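Local coordinates for CdiI toxin (Salmonella enterica subsp. enterica serovar Rubislaw str. ATCC 10717, PDB 4ZQU), which serves as the immunity protein of a contact-dependent growth inhibition system, neutralising the cognate CdiA toxin that bacteria deliver to closely related neighbours, at residues B[37-42]-B[54-59]; B[50-55]-B[159-164]. All coordinates share one frame; numbering follows the deposited sequence.

Interaction 1. Residues B[37-42]-B[54-59]; sequences VQHLSS and VKDALS
Val37 and His39, two residues apart on the same side of an extended chain, reach helix 47-59 where strand and helix backbones come closest, the CA atoms of Val37 and Ala57 lying 5.7 Å apart. His39 makes the polar link. Its NE2 donates to OD2 of Asp56 over 2.7 Å, and the N-H...O angle of 145° leaves the bond somewhat bent. The oxygen sits at the ring edge, practically in the imidazole plane, whereas the nitrogen comes to the anti side of the carboxylate and 21° out of its plane; the two flat groups are turned 55° against each other. Asp56 presents that oxygen because its CG stands anti to the backbone N, which brings OD2 up to the imidazole edge of His39. A negative charge so close probably steadies the imidazole with its proton on NE2. The segment 37-42 lies on strand 30-41 of the antiparallel sheet, and the helix follows it in the chain after a short connection, packing back against it; on the strand's other side Gln38 and Leu40 meet helix 87-105. Val37 adds the apolar share: its CG2 rests 3.7 Å from Ala57 CA and 4.2 Å from Ala57 CB. That same methyl comes within 3.7 Å of Asp56 OD2. Ala57 also reaches the adjoining strand, where its carbonyl oxygen accepts from the hydroxyl of Thr23 and its methyl touches Val21.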
loop_
_atom_site.group_PDB
_atom_site.type_symbol
_atom_site.label_atom_id
_atom_site.label_comp_id
_atom_site.label_asym_id
_atom_site.label_seq_id
_atom_site.Cartn_x
_atom_site.Cartn_y
_atom_site.Cartn_z
ATOM N N VAL B 37 15.540 9.715 6.091
ATOM C CA VAL B 37 15.532 10.754 7.117
ATOM C C VAL B 37 14.118 11.198 7.480
ATOM O O VAL B 37 13.180 11.059 6.688
ATOM C CB VAL B 37 16.342 11.987 6.675
ATOM C CG1 VAL B 37 17.771 11.593 6.367
ATOM C CG2 VAL B 37 15.696 12.643 5.467
ATOM N N GLN B 38 13.976 11.732 8.689
ATOM C CA GLN B 38 12.699 12.246 9.160
ATOM C C GLN B 38 12.816 13.706 9.572
ATOM O O GLN B 38 13.773 14.098 10.240
ATOM C CB GLN B 38 12.183 11.418 10.337
ATOM C CG GLN B 38 10.894 11.957 10.928
ATOM C CD GLN B 38 10.471 11.224 12.179
ATOM O OE1 GLN B 38 10.552 11.760 13.283
ATOM N NE2 GLN B 38 10.011 9.991 12.014
ATOM N N HIS B 39 11.839 14.512 9.166
ATOM C CA HIS B 39 11.788 15.910 9.571
ATOM C C HIS B 39 10.488 16.209 10.307
ATOM O O HIS B 39 9.404 16.148 9.725
ATOM C CB HIS B 39 11.938 16.834 8.360
ATOM C CG HIS B 39 13.256 16.705 7.662
ATOM N ND1 HIS B 39 14.452 17.029 8.264
ATOM C CD2 HIS B 39 13.565 16.290 6.411
ATOM C CE1 HIS B 39 15.443 16.815 7.414
ATOM N NE2 HIS B 39 14.931 16.367 6.283
ATOM N N LEU B 40 10.605 16.517 11.595
ATOM C CA LEU B 40 9.461 16.926 12.402
ATOM C C LEU B 40 9.389 18.445 12.475
ATOM O O LEU B 40 10.418 19.120 12.524
ATOM C CB LEU B 40 9.547 16.333 13.811
ATOM C CG LEU B 40 9.219 14.847 13.954
ATOM C CD1 LEU B 40 9.511 14.372 15.365
ATOM C CD2 LEU B 40 7.770 14.591 13.598
ATOM N N SER B 41 8.173 18.979 12.482
ATOM C CA SER B 41 7.980 20.423 12.524
ATOM C C SER B 41 6.640 20.803 13.146
ATOM O O SER B 41 5.727 19.982 13.226
ATOM C CB SER B 41 8.086 21.009 11.114
ATOM O OG SER B 41 6.803 21.188 10.537
ATOM N N SER B 42 6.532 22.051 13.593
ATOM C CA SER B 42 5.261 22.582 14.062
ATOM C C SER B 42 4.427 22.947 12.845
ATOM O O SER B 42 4.969 23.407 11.839
ATOM C CB SER B 42 5.464 23.799 14.964
ATOM O OG SER B 42 6.554 24.589 14.523
ATOM N N VAL B 54 10.887 18.417 2.511
ATOM C CA VAL B 54 10.408 17.441 1.547
ATOM C C VAL B 54 11.519 17.059 0.572
ATOM O O VAL B 54 11.694 15.885 0.255
ATOM C CB VAL B 54 9.185 17.971 0.769
ATOM C CG1 VAL B 54 8.772 16.992 -0.316
ATOM C CG2 VAL B 54 8.024 18.227 1.719
ATOM N N LYS B 55 12.284 18.044 0.115
ATOM C CA LYS B 55 13.337 17.785 -0.861
ATOM C C LYS B 55 14.494 16.990 -0.260
ATOM O O LYS B 55 15.044 16.095 -0.905
ATOM C CB LYS B 55 13.851 19.096 -1.458
ATOM C CG LYS B 55 13.843 19.095 -2.979
ATOM C CD LYS B 55 14.453 20.357 -3.569
ATOM C CE LYS B 55 14.731 20.181 -5.060
ATOM N NZ LYS B 55 14.057 18.973 -5.629
ATOM N N ASP B 56 14.858 17.316 0.977
ATOM C CA ASP B 56 15.935 16.617 1.669
ATOM C C ASP B 56 15.560 15.158 1.925
ATOM O O ASP B 56 16.395 14.262 1.803
ATOM C CB ASP B 56 16.268 17.321 2.983
ATOM C CG ASP B 56 17.377 16.632 3.748
ATOM O OD1 ASP B 56 18.551 16.754 3.340
ATOM O OD2 ASP B 56 17.074 15.976 4.766
ATOM N N ALA B 57 14.299 14.932 2.276
ATOM C CA ALA B 57 13.782 13.584 2.478
ATOM C C ALA B 57 13.790 12.798 1.172
ATOM O O ALA B 57 14.118 11.613 1.153
ATOM C CB ALA B 57 12.380 13.638 3.056
ATOM N N LEU B 58 13.427 13.470 0.083
ATOM C CA LEU B 58 13.408 12.853 -1.240
ATOM C C LEU B 58 14.805 12.458 -1.693
ATOM O O LEU B 58 14.984 11.449 -2.378
ATOM C CB LEU B 58 12.784 13.801 -2.270
ATOM C CG LEU B 58 11.262 13.923 -2.284
ATOM C CD1 LEU B 58 10.824 14.994 -3.261
ATOM C CD2 LEU B 58 10.646 12.597 -2.653
ATOM N N SER B 59 15.793 13.259 -1.311
ATOM C CA SER B 59 17.168 13.016 -1.719
ATOM C C SER B 59 17.721 11.738 -1.091
ATOM O O SER B 59 18.684 11.159 -1.592
ATOM C CB SER B 59 18.051 14.210 -1.352
ATOM O OG SER B 59 17.983 14.489 0.035
#

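Interaction 2. Residues B[50-55]-B[159-164]; sequences LGEMVK and SSPTEI
Ile164 turns its CG2 anti to the backbone N, with CG1 beside that nitrogen (chi1 -67°), and Val54 likewise sets CG1 anti to its own N (chi1 175°), so that these two branches meet, CG2 of Ile164 lying 4.1 Å from CG1 of Val54. The side chains cross obliquely. One turn back along each helix the backbones all but touch: Gly51 CA is 4.4 Å from Pro161 CA, and the carbonyl oxygen of Pro161 stands 3.2 Å from Gly51 CA in an almost straight CA-H...O contact, 176° at the hydrogen. A glycine in a close helix-helix approach is what this amounts to, helix 47-59 offering bare backbone to the first turn of helix 161-172. That helix is capped at its N-terminus by a capping box with Ser160 as N-cap, in which Glu163 N donates to Ser160 OG at 3.2 Å and Ser160 N to Glu163 OE1 at 3.0 Å, the latter from above the carboxylate plane. Toward the more exposed side, CG of Glu52 meets the proline ring at its CB–CG edge, 3.7 Å from Pro161 CB, while the aliphatic CG of Lys55 comes 4.4 Å from Ile164 CD1. Further along the second helix, Leu168 continues the apolar seam against Leu50 and Val54.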
loop_
_atom_site.group_PDB
_atom_site.type_symbol
_atom_site.label_atom_id
_atom_site.label_comp_id
_atom_site.label_asym_id
_atom_site.label_seq_id
_atom_site.Cartn_x
_atom_site.Cartn_y
_atom_site.Cartn_z
ATOM N N LEU B 50 9.543 23.844 5.003
ATOM C CA LEU B 50 8.738 22.651 4.773
ATOM C C LEU B 50 9.071 22.010 3.430
ATOM O O LEU B 50 9.099 20.788 3.305
ATOM C CB LEU B 50 7.250 22.997 4.829
ATOM C CG LEU B 50 6.285 21.872 4.453
ATOM C CD1 LEU B 50 6.416 20.714 5.434
ATOM C CD2 LEU B 50 4.852 22.384 4.389
ATOM N N GLY B 51 9.331 22.847 2.433
ATOM C CA GLY B 51 9.664 22.373 1.104
ATOM C C GLY B 51 11.067 21.809 1.018
ATOM O O GLY B 51 11.327 20.884 0.252
ATOM N N GLU B 52 11.980 22.375 1.799
ATOM C CA GLU B 52 13.338 21.853 1.860
ATOM C C GLU B 52 13.362 20.571 2.682
ATOM O O GLU B 52 14.220 19.713 2.485
ATOM C CB GLU B 52 14.297 22.891 2.447
ATOM C CG GLU B 52 14.575 24.063 1.520
ATOM C CD GLU B 52 15.669 24.970 2.040
ATOM O OE1 GLU B 52 16.102 24.781 3.197
ATOM O OE2 GLU B 52 16.101 25.870 1.290
ATOM N N MET B 53 12.409 20.452 3.604
ATOM C CA MET B 53 12.214 19.219 4.361
ATOM C C MET B 53 11.785 18.096 3.432
ATOM O O MET B 53 12.251 16.964 3.547
ATOM C CB MET B 53 11.165 19.410 5.461
ATOM C CG MET B 53 11.653 20.167 6.683
ATOM S SD MET B 53 10.303 20.723 7.745
ATOM C CE MET B 53 9.304 19.240 7.879
ATOM N N VAL B 54 10.887 18.417 2.511
ATOM C CA VAL B 54 10.408 17.441 1.547
ATOM C C VAL B 54 11.519 17.059 0.572
ATOM O O VAL B 54 11.694 15.885 0.255
ATOM C CB VAL B 54 9.185 17.971 0.769
ATOM C CG1 VAL B 54 8.772 16.992 -0.316
ATOM C CG2 VAL B 54 8.024 18.227 1.719
ATOM N N LYS B 55 12.284 18.044 0.115
ATOM C CA LYS B 55 13.337 17.785 -0.861
ATOM C C LYS B 55 14.494 16.990 -0.260
ATOM O O LYS B 55 15.044 16.095 -0.905
ATOM C CB LYS B 55 13.851 19.096 -1.458
ATOM C CG LYS B 55 13.843 19.095 -2.979
ATOM C CD LYS B 55 14.453 20.357 -3.569
ATOM C CE LYS B 55 14.731 20.181 -5.060
ATOM N NZ LYS B 55 14.057 18.973 -5.629
ATOM N N SER B 159 10.363 23.112 -9.619
ATOM C CA SER B 159 9.679 23.868 -8.575
ATOM C C SER B 159 10.646 24.263 -7.470
ATOM O O SER B 159 11.474 23.461 -7.048
ATOM C CB SER B 159 8.523 23.056 -7.983
ATOM O OG SER B 159 7.553 22.741 -8.965
ATOM N N SER B 160 10.542 25.503 -7.008
ATOM C CA SER B 160 11.335 25.959 -5.874
ATOM C C SER B 160 10.854 25.270 -4.598
ATOM O O SER B 160 9.723 24.788 -4.546
ATOM C CB SER B 160 11.244 27.479 -5.730
ATOM O OG SER B 160 9.981 27.864 -5.220
ATOM N N PRO B 161 11.719 25.203 -3.572
ATOM C CA PRO B 161 11.338 24.663 -2.261
ATOM C C PRO B 161 10.079 25.311 -1.685
ATOM O O PRO B 161 9.264 24.626 -1.069
ATOM C CB PRO B 161 12.556 24.983 -1.394
ATOM C CG PRO B 161 13.695 24.937 -2.349
ATOM C CD PRO B 161 13.163 25.495 -3.643
ATOM N N THR B 162 9.931 26.616 -1.889
ATOM C CA THR B 162 8.758 27.337 -1.417
ATOM C C THR B 162 7.509 26.871 -2.159
ATOM O O THR B 162 6.453 26.684 -1.555
ATOM C CB THR B 162 8.924 28.859 -1.589
ATOM O OG1 THR B 162 10.119 29.288 -0.924
ATOM C CG2 THR B 162 7.730 29.602 -1.007
ATOM N N GLU B 163 7.643 26.677 -3.469
ATOM C CA GLU B 163 6.549 26.173 -4.293
ATOM C C GLU B 163 6.162 24.753 -3.892
ATOM O O GLU B 163 4.990 24.377 -3.950
ATOM C CB GLU B 163 6.932 26.216 -5.776
ATOM C CG GLU B 163 7.048 27.624 -6.341
ATOM C CD GLU B 163 7.620 27.654 -7.746
ATOM O OE1 GLU B 163 8.025 26.590 -8.253
ATOM O OE2 GLU B 163 7.671 28.748 -8.342
ATOM N N ILE B 164 7.152 23.970 -3.479
ATOM C CA ILE B 164 6.919 22.592 -3.068
ATOM C C ILE B 164 6.201 22.530 -1.719
ATOM O O ILE B 164 5.217 21.803 -1.564
ATOM C CB ILE B 164 8.239 21.805 -2.997
ATOM C CG1 ILE B 164 8.822 21.637 -4.403
ATOM C CG2 ILE B 164 8.021 20.447 -2.354
ATOM C CD1 ILE B 164 10.139 20.893 -4.446
#

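Helix 47-59 is common to both contacts, which lie about 10 Å apart between centres: interaction 1 seats its later turns on strand 30-41, while interaction 2 sets its middle against the start of helix 161-172. Both are partly buried, with polar or charged residues at their margins. In interaction 1 a histidine-carboxylate hydrogen bond carries much of the contact; interaction 2 has no hydrogen bond between its segments and relies on apolar branches and a close backbone approach, burying more surface, 282 against 179 Å². Met53, within segment 50-55, touches the strand of interaction 1 instead of segment 159-164: its carbonyl oxygen packs against His39 CD2 and its CE against Ser41 CB.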